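Local coordinates for protein CTP:phosphocholine Cytidylyltransferase (Streptococcus pneumoniae, PDB 1JYK) that catalyses the transfer of a cytidylyl group from CTP to phosphocholine, giving CDP-choline and pyrophosphate, at residues L58-Q62 and I124-L130; D73-G79 and V94-N99. All coordinates share one frame; numbering follows the deposited sequence.

Read from the N terminus, the chain lays down the central strand 27-32 and then enters helix 58-68, whose first turn supplies one side of interaction 1. Strand 74-78 and helix 87-92 follow, and strand 95-98 returns beside strand 74-78 to close the short loop of interaction 2. Only after that does the chain reach 124-130 and close the longer loop of interaction 1, inside which interaction 2 is nested. Interaction 2 builds one side of the mixed sheet; interaction 1 ties the helix to the end of strand 121-125 and to strand 128-130. The two meet where Ile59 CD1 packs 3.6 Å from Ile76 CD1.

Interaction 1 (L58-Q62 and I124-L130); sequences LIEYQ and IDADNYL
With CG anti to its carbonyl carbon (chi1 -56°) and the chain extended beyond it, Gln62 carries its amide out of helix 58-68 to the turn between Asp125 and Asn128; Tyr129, its CG anti to the backbone N (chi1 178°), reaches back to the ring of Tyr61. The site lies in the Rossmann-like alpha/beta fold of a nucleotidyltransferase, where a helix packs against the end of central strand 121-125 and the short strand 128-130 that follows. It illustrates how one side-chain amide can hold a turn by its backbone carbonyls. Gln62 NE2 donates to Asp125 O at 3.0 Å, on a lone pair in the carbonyl plane, although that oxygen lies somewhat out of the amide plane of the glutamine. The same nitrogen makes a weak, bent bond to Asn128 O at 3.2 Å, so both sides of the turn are joined to one group. Ile124 CG2 packs against this amide, Leu130 CD1 meets the aliphatic CG, and the buried Gln62 OE1 has no polar partner in the model. Asn128 O is gripped again by a water, which donates to it and to Leu58 O, bridging strand and helix. Within the turn, the Asp127 carboxylate forms salt bridges with Arg38 and Lys48. Leu58 packs beside the turn, its CD2 branch lying 4.1 Å from Tyr129 CD2 at the edge of that ring. The rings of Tyr61 and Tyr129 form a T-shaped pair, their planes 73° apart. Tyr61 OH is hydrogen-bonded to Val53 O, while a second water, bonded to Tyr129 OH, donates only weakly to Tyr61 OH. Tyr129 CE2 stands over the centre of the Tyr61 ring, 3.6 Å above its plane.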
loop_
_atom_site.group_PDB
_atom_site.type_symbol
_atom_site.label_atom_id
_atom_site.label_comp_id
_atom_site.label_asym_id
_atom_site.label_seq_id
_atom_site.Cartn_x
_atom_site.Cartn_y
_atom_site.Cartn_z
ATOM N N LEU A 58 -3.091 -11.357 -8.080
ATOM C CA LEU A 58 -3.410 -10.661 -6.837
ATOM C C LEU A 58 -4.020 -9.277 -7.017
ATOM O O LEU A 58 -5.022 -8.946 -6.387
ATOM C CB LEU A 58 -2.153 -10.521 -5.975
ATOM C CG LEU A 58 -1.725 -11.717 -5.129
ATOM C CD1 LEU A 58 -0.384 -11.407 -4.484
ATOM C CD2 LEU A 58 -2.766 -12.013 -4.075
ATOM N N ILE A 59 -3.408 -8.461 -7.870
ATOM C CA ILE A 59 -3.891 -7.102 -8.074
ATOM C C ILE A 59 -5.322 -7.019 -8.613
ATOM O O ILE A 59 -6.025 -6.036 -8.362
ATOM C CB ILE A 59 -2.925 -6.306 -9.003
ATOM C CG1 ILE A 59 -3.181 -4.805 -8.851
ATOM C CG2 ILE A 59 -3.086 -6.754 -10.449
ATOM C CD1 ILE A 59 -2.037 -3.944 -9.360
ATOM N N GLU A 60 -5.759 -8.039 -9.349
ATOM C CA GLU A 60 -7.117 -8.029 -9.892
ATOM C C GLU A 60 -8.165 -8.080 -8.776
ATOM O O GLU A 60 -9.214 -7.447 -8.874
ATOM C CB GLU A 60 -7.311 -9.196 -10.866
ATOM C CG GLU A 60 -6.611 -8.961 -12.198
ATOM C CD GLU A 60 -6.949 -9.999 -13.258
ATOM O OE1 GLU A 60 -7.799 -10.881 -13.007
ATOM O OE2 GLU A 60 -6.354 -9.926 -14.351
ATOM N N TYR A 61 -7.887 -8.827 -7.714
ATOM C CA TYR A 61 -8.824 -8.896 -6.599
ATOM C C TYR A 61 -8.993 -7.500 -6.005
ATOM O O TYR A 61 -10.097 -7.091 -5.663
ATOM C CB TYR A 61 -8.302 -9.833 -5.508
ATOM C CG TYR A 61 -8.332 -11.300 -5.870
ATOM C CD1 TYR A 61 -7.177 -11.952 -6.300
ATOM C CD2 TYR A 61 -9.504 -12.050 -5.734
ATOM C CE1 TYR A 61 -7.182 -13.315 -6.582
ATOM C CE2 TYR A 61 -9.521 -13.420 -6.016
ATOM C CZ TYR A 61 -8.358 -14.044 -6.436
ATOM O OH TYR A 61 -8.356 -15.391 -6.705
ATOM N N GLN A 62 -7.884 -6.775 -5.886
ATOM C CA GLN A 62 -7.900 -5.429 -5.325
ATOM C C GLN A 62 -8.628 -4.444 -6.232
ATOM O O GLN A 62 -9.487 -3.692 -5.773
ATOM C CB GLN A 62 -6.470 -4.940 -5.074
ATOM C CG GLN A 62 -5.642 -5.869 -4.180
ATOM C CD GLN A 62 -4.199 -5.400 -4.024
ATOM O OE1 GLN A 62 -3.652 -4.716 -4.895
ATOM N NE2 GLN A 62 -3.578 -5.764 -2.909
ATOM N N ILE A 124 -2.278 1.374 -1.644
ATOM C CA ILE A 124 -2.380 -0.058 -1.427
ATOM C C ILE A 124 -1.150 -0.846 -1.846
ATOM O O ILE A 124 -0.613 -0.632 -2.931
ATOM C CB ILE A 124 -3.595 -0.600 -2.208
ATOM C CG1 ILE A 124 -4.854 0.129 -1.740
ATOM C CG2 ILE A 124 -3.715 -2.113 -2.043
ATOM C CD1 ILE A 124 -5.838 0.415 -2.850
ATOM N N ASP A 125 -0.709 -1.756 -0.984
ATOM C CA ASP A 125 0.434 -2.605 -1.299
ATOM C C ASP A 125 -0.141 -3.717 -2.165
ATOM O O ASP A 125 -1.192 -4.269 -1.847
ATOM C CB ASP A 125 1.035 -3.215 -0.032
ATOM C CG ASP A 125 1.844 -2.217 0.785
ATOM O OD1 ASP A 125 2.116 -1.094 0.303
ATOM O OD2 ASP A 125 2.211 -2.571 1.927
ATOM N N ALA A 126 0.551 -4.052 -3.251
ATOM C CA ALA A 126 0.069 -5.076 -4.169
ATOM C C ALA A 126 0.320 -6.526 -3.766
ATOM O O ALA A 126 -0.190 -7.436 -4.421
ATOM C CB ALA A 126 0.644 -4.825 -5.565
ATOM N N ASP A 127 1.088 -6.759 -2.705
ATOM C CA ASP A 127 1.370 -8.132 -2.287
ATOM C C ASP A 127 0.529 -8.647 -1.119
ATOM O O ASP A 127 0.993 -9.455 -0.310
ATOM C CB ASP A 127 2.851 -8.293 -1.951
ATOM C CG ASP A 127 3.368 -7.185 -1.066
ATOM O OD1 ASP A 127 2.551 -6.498 -0.416
ATOM O OD2 ASP A 127 4.602 -7.006 -1.025
ATOM N N ASN A 128 -0.708 -8.178 -1.035
ATOM C CA ASN A 128 -1.617 -8.609 0.013
ATOM C C ASN A 128 -2.882 -9.146 -0.630
ATOM O O ASN A 128 -3.307 -8.664 -1.681
ATOM C CB ASN A 128 -2.003 -7.436 0.913
ATOM C CG ASN A 128 -0.892 -7.037 1.859
ATOM O OD1 ASN A 128 -0.063 -7.863 2.242
ATOM N ND2 ASN A 128 -0.863 -5.765 2.238
ATOM N N TYR A 129 -3.477 -10.151 -0.009
ATOM C CA TYR A 129 -4.729 -10.691 -0.499
ATOM C C TYR A 129 -5.787 -10.172 0.475
ATOM O O TYR A 129 -5.682 -10.385 1.688
ATOM C CB TYR A 129 -4.716 -12.218 -0.485
ATOM C CG TYR A 129 -6.028 -12.813 -0.944
ATOM C CD1 TYR A 129 -7.005 -13.197 -0.021
ATOM C CD2 TYR A 129 -6.304 -12.968 -2.302
ATOM C CE1 TYR A 129 -8.224 -13.720 -0.442
ATOM C CE2 TYR A 129 -7.518 -13.489 -2.734
ATOM C CZ TYR A 129 -8.472 -13.863 -1.799
ATOM O OH TYR A 129 -9.666 -14.393 -2.227
ATOM N N LEU A 130 -6.797 -9.488 -0.046
ATOM C CA LEU A 130 -7.849 -8.936 0.801
ATOM C C LEU A 130 -9.055 -9.864 0.904
ATOM O O LEU A 130 -9.761 -10.083 -0.082
ATOM C CB LEU A 130 -8.285 -7.567 0.260
ATOM C CG LEU A 130 -7.137 -6.616 -0.103
ATOM C CD1 LEU A 130 -7.673 -5.388 -0.792
ATOM C CD2 LEU A 130 -6.380 -6.231 1.150
HETATM O O HOH W 1 -5.172 -9.314 -3.734
HETATM O O HOH W 2 -10.408 -16.315 -4.247
#

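Interaction 2 (D73-G79 and V94-N99); sequences DIIIIVG and VRLVFN
Ile74 O accepts the backbone N-H of Arg95 at 2.8 Å, and so begins the pairing of strands 74-78 and 95-98. Four further backbone bonds follow: Ile76 N to Arg95 O, Val97 N to Ile76 O, Val78 N to Val97 O and Asn99 N to Val78 O. This alternation is the regular parallel pattern, each of Ile76 and Val78 bonding through both its N and its O to residues flanking its counterpart. Side chains sort by face. On one, Ile76 and Val78 lie with Leu96; Leu96 CD2 rests 3.9 Å from Ile76 CB, and helices 58-68 and 87-92 cover parts of this side. On the other, Ile75 CG2 presses against Val97 CG2 at 3.5 Å, and Ile77 CD1 lies beside Val97 CB. Arg95 runs alongside Ile75 and bends at chi3 (-71°), which brings NH2 within 3.3 Å of Asp73 OD1 in a weak salt bridge, approached at the guanidinium edge; the other carboxylate oxygen, Asp73 OD2, pairs with Arg25. At the far end, the Phe98 ring turns its edge to Gly79 CA, 3.8 Å from Phe98 CE2. With helix 87-92 connecting the neighbouring parallel strands, this is a beta-alpha-beta crossover, the building unit of the Rossmann-like nucleotidyltransferase fold.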
loop_
_atom_site.group_PDB
_atom_site.type_symbol
_atom_site.label_atom_id
_atom_site.label_comp_id
_atom_site.label_asym_id
_atom_site.label_seq_id
_atom_site.Cartn_x
_atom_site.Cartn_y
_atom_site.Cartn_z
ATOM N N ASP A 73 -10.831 5.587 -10.340
ATOM C CA ASP A 73 -9.630 6.311 -10.727
ATOM C C ASP A 73 -8.511 5.571 -10.015
ATOM O O ASP A 73 -8.193 5.860 -8.856
ATOM C CB ASP A 73 -9.689 7.762 -10.262
ATOM C CG ASP A 73 -8.458 8.547 -10.659
ATOM O OD1 ASP A 73 -7.544 7.966 -11.283
ATOM O OD2 ASP A 73 -8.396 9.753 -10.344
ATOM N N ILE A 74 -7.930 4.607 -10.721
ATOM C CA ILE A 74 -6.873 3.769 -10.178
ATOM C C ILE A 74 -5.544 3.936 -10.909
ATOM O O ILE A 74 -5.464 3.808 -12.135
ATOM C CB ILE A 74 -7.317 2.284 -10.214
ATOM C CG1 ILE A 74 -8.605 2.124 -9.398
ATOM C CG2 ILE A 74 -6.205 1.373 -9.690
ATOM C CD1 ILE A 74 -9.358 0.861 -9.704
ATOM N N ILE A 75 -4.504 4.233 -10.135
ATOM C CA ILE A 75 -3.159 4.427 -10.656
ATOM C C ILE A 75 -2.260 3.329 -10.101
ATOM O O ILE A 75 -2.214 3.102 -8.888
ATOM C CB ILE A 75 -2.583 5.808 -10.235
ATOM C CG1 ILE A 75 -3.538 6.928 -10.670
ATOM C CG2 ILE A 75 -1.207 6.016 -10.853
ATOM C CD1 ILE A 75 -3.201 8.299 -10.094
ATOM N N ILE A 76 -1.555 2.634 -10.985
ATOM C CA ILE A 76 -0.669 1.569 -10.555
ATOM C C ILE A 76 0.780 1.928 -10.855
ATOM O O ILE A 76 1.122 2.247 -11.997
ATOM C CB ILE A 76 -1.012 0.237 -11.253
ATOM C CG1 ILE A 76 -2.499 -0.069 -11.081
ATOM C CG2 ILE A 76 -0.156 -0.886 -10.687
ATOM C CD1 ILE A 76 -2.936 -1.354 -11.738
ATOM N N ILE A 77 1.621 1.902 -9.826
ATOM C CA ILE A 77 3.034 2.187 -9.999
ATOM C C ILE A 77 3.703 0.875 -10.415
ATOM O O ILE A 77 3.705 -0.097 -9.659
ATOM C CB ILE A 77 3.687 2.690 -8.690
ATOM C CG1 ILE A 77 2.855 3.824 -8.079
ATOM C CG2 ILE A 77 5.108 3.155 -8.980
ATOM C CD1 ILE A 77 2.496 4.931 -9.058
ATOM N N VAL A 78 4.267 0.851 -11.619
ATOM C CA VAL A 78 4.925 -0.346 -12.129
ATOM C C VAL A 78 6.410 -0.098 -12.363
ATOM O O VAL A 78 6.849 1.052 -12.477
ATOM C CB VAL A 78 4.268 -0.834 -13.465
ATOM C CG1 VAL A 78 2.784 -1.098 -13.250
ATOM C CG2 VAL A 78 4.465 0.204 -14.575
ATOM N N GLY A 79 7.178 -1.180 -12.426
ATOM C CA GLY A 79 8.608 -1.071 -12.653
ATOM C C GLY A 79 9.149 -2.398 -13.146
ATOM O O GLY A 79 9.351 -2.594 -14.350
ATOM N N VAL A 94 -7.374 1.296 -15.720
ATOM C CA VAL A 94 -6.373 1.826 -14.795
ATOM C C VAL A 94 -5.288 2.601 -15.533
ATOM O O VAL A 94 -5.127 2.470 -16.750
ATOM C CB VAL A 94 -5.690 0.699 -13.986
ATOM C CG1 VAL A 94 -6.738 -0.113 -13.243
ATOM C CG2 VAL A 94 -4.863 -0.183 -14.914
ATOM N N ARG A 95 -4.554 3.420 -14.790
ATOM C CA ARG A 95 -3.458 4.183 -15.367
ATOM C C ARG A 95 -2.175 3.566 -14.826
ATOM O O ARG A 95 -2.104 3.224 -13.645
ATOM C CB ARG A 95 -3.536 5.651 -14.946
ATOM C CG ARG A 95 -4.500 6.500 -15.769
ATOM C CD ARG A 95 -4.286 7.981 -15.480
ATOM N NE ARG A 95 -4.746 8.355 -14.142
ATOM C CZ ARG A 95 -4.562 9.553 -13.593
ATOM N NH1 ARG A 95 -3.927 10.500 -14.268
ATOM N NH2 ARG A 95 -5.019 9.804 -12.371
ATOM N N LEU A 96 -1.172 3.404 -15.678
ATOM C CA LEU A 96 0.093 2.829 -15.239
ATOM C C LEU A 96 1.157 3.916 -15.212
ATOM O O LEU A 96 1.251 4.713 -16.145
ATOM C CB LEU A 96 0.530 1.695 -16.178
ATOM C CG LEU A 96 -0.475 0.556 -16.421
ATOM C CD1 LEU A 96 0.130 -0.480 -17.360
ATOM C CD2 LEU A 96 -0.854 -0.095 -15.096
ATOM N N VAL A 97 1.937 3.961 -14.134
ATOM C CA VAL A 97 3.013 4.940 -13.999
ATOM C C VAL A 97 4.326 4.191 -13.774
ATOM O O VAL A 97 4.491 3.470 -12.781
ATOM C CB VAL A 97 2.752 5.906 -12.829
ATOM C CG1 VAL A 97 3.903 6.893 -12.693
ATOM C CG2 VAL A 97 1.455 6.646 -13.062
ATOM N N PHE A 98 5.256 4.362 -14.707
ATOM C CA PHE A 98 6.546 3.686 -14.650
ATOM C C PHE A 98 7.550 4.319 -13.697
ATOM O O PHE A 98 7.837 5.506 -13.779
ATOM C CB PHE A 98 7.148 3.623 -16.061
ATOM C CG PHE A 98 8.486 2.939 -16.130
ATOM C CD1 PHE A 98 9.453 3.376 -17.027
ATOM C CD2 PHE A 98 8.779 1.856 -15.308
ATOM C CE1 PHE A 98 10.691 2.744 -17.103
ATOM C CE2 PHE A 98 10.016 1.215 -15.377
ATOM C CZ PHE A 98 10.973 1.660 -16.275
ATOM N N ASN A 99 8.077 3.506 -12.791
ATOM C CA ASN A 99 9.083 3.948 -11.837
ATOM C C ASN A 99 10.383 3.249 -12.231
ATOM O O ASN A 99 10.598 2.082 -11.897
ATOM C CB ASN A 99 8.693 3.548 -10.414
ATOM C CG ASN A 99 9.808 3.808 -9.415
ATOM O OD1 ASN A 99 10.861 4.333 -9.774
ATOM N ND2 ASN A 99 9.582 3.442 -8.155
#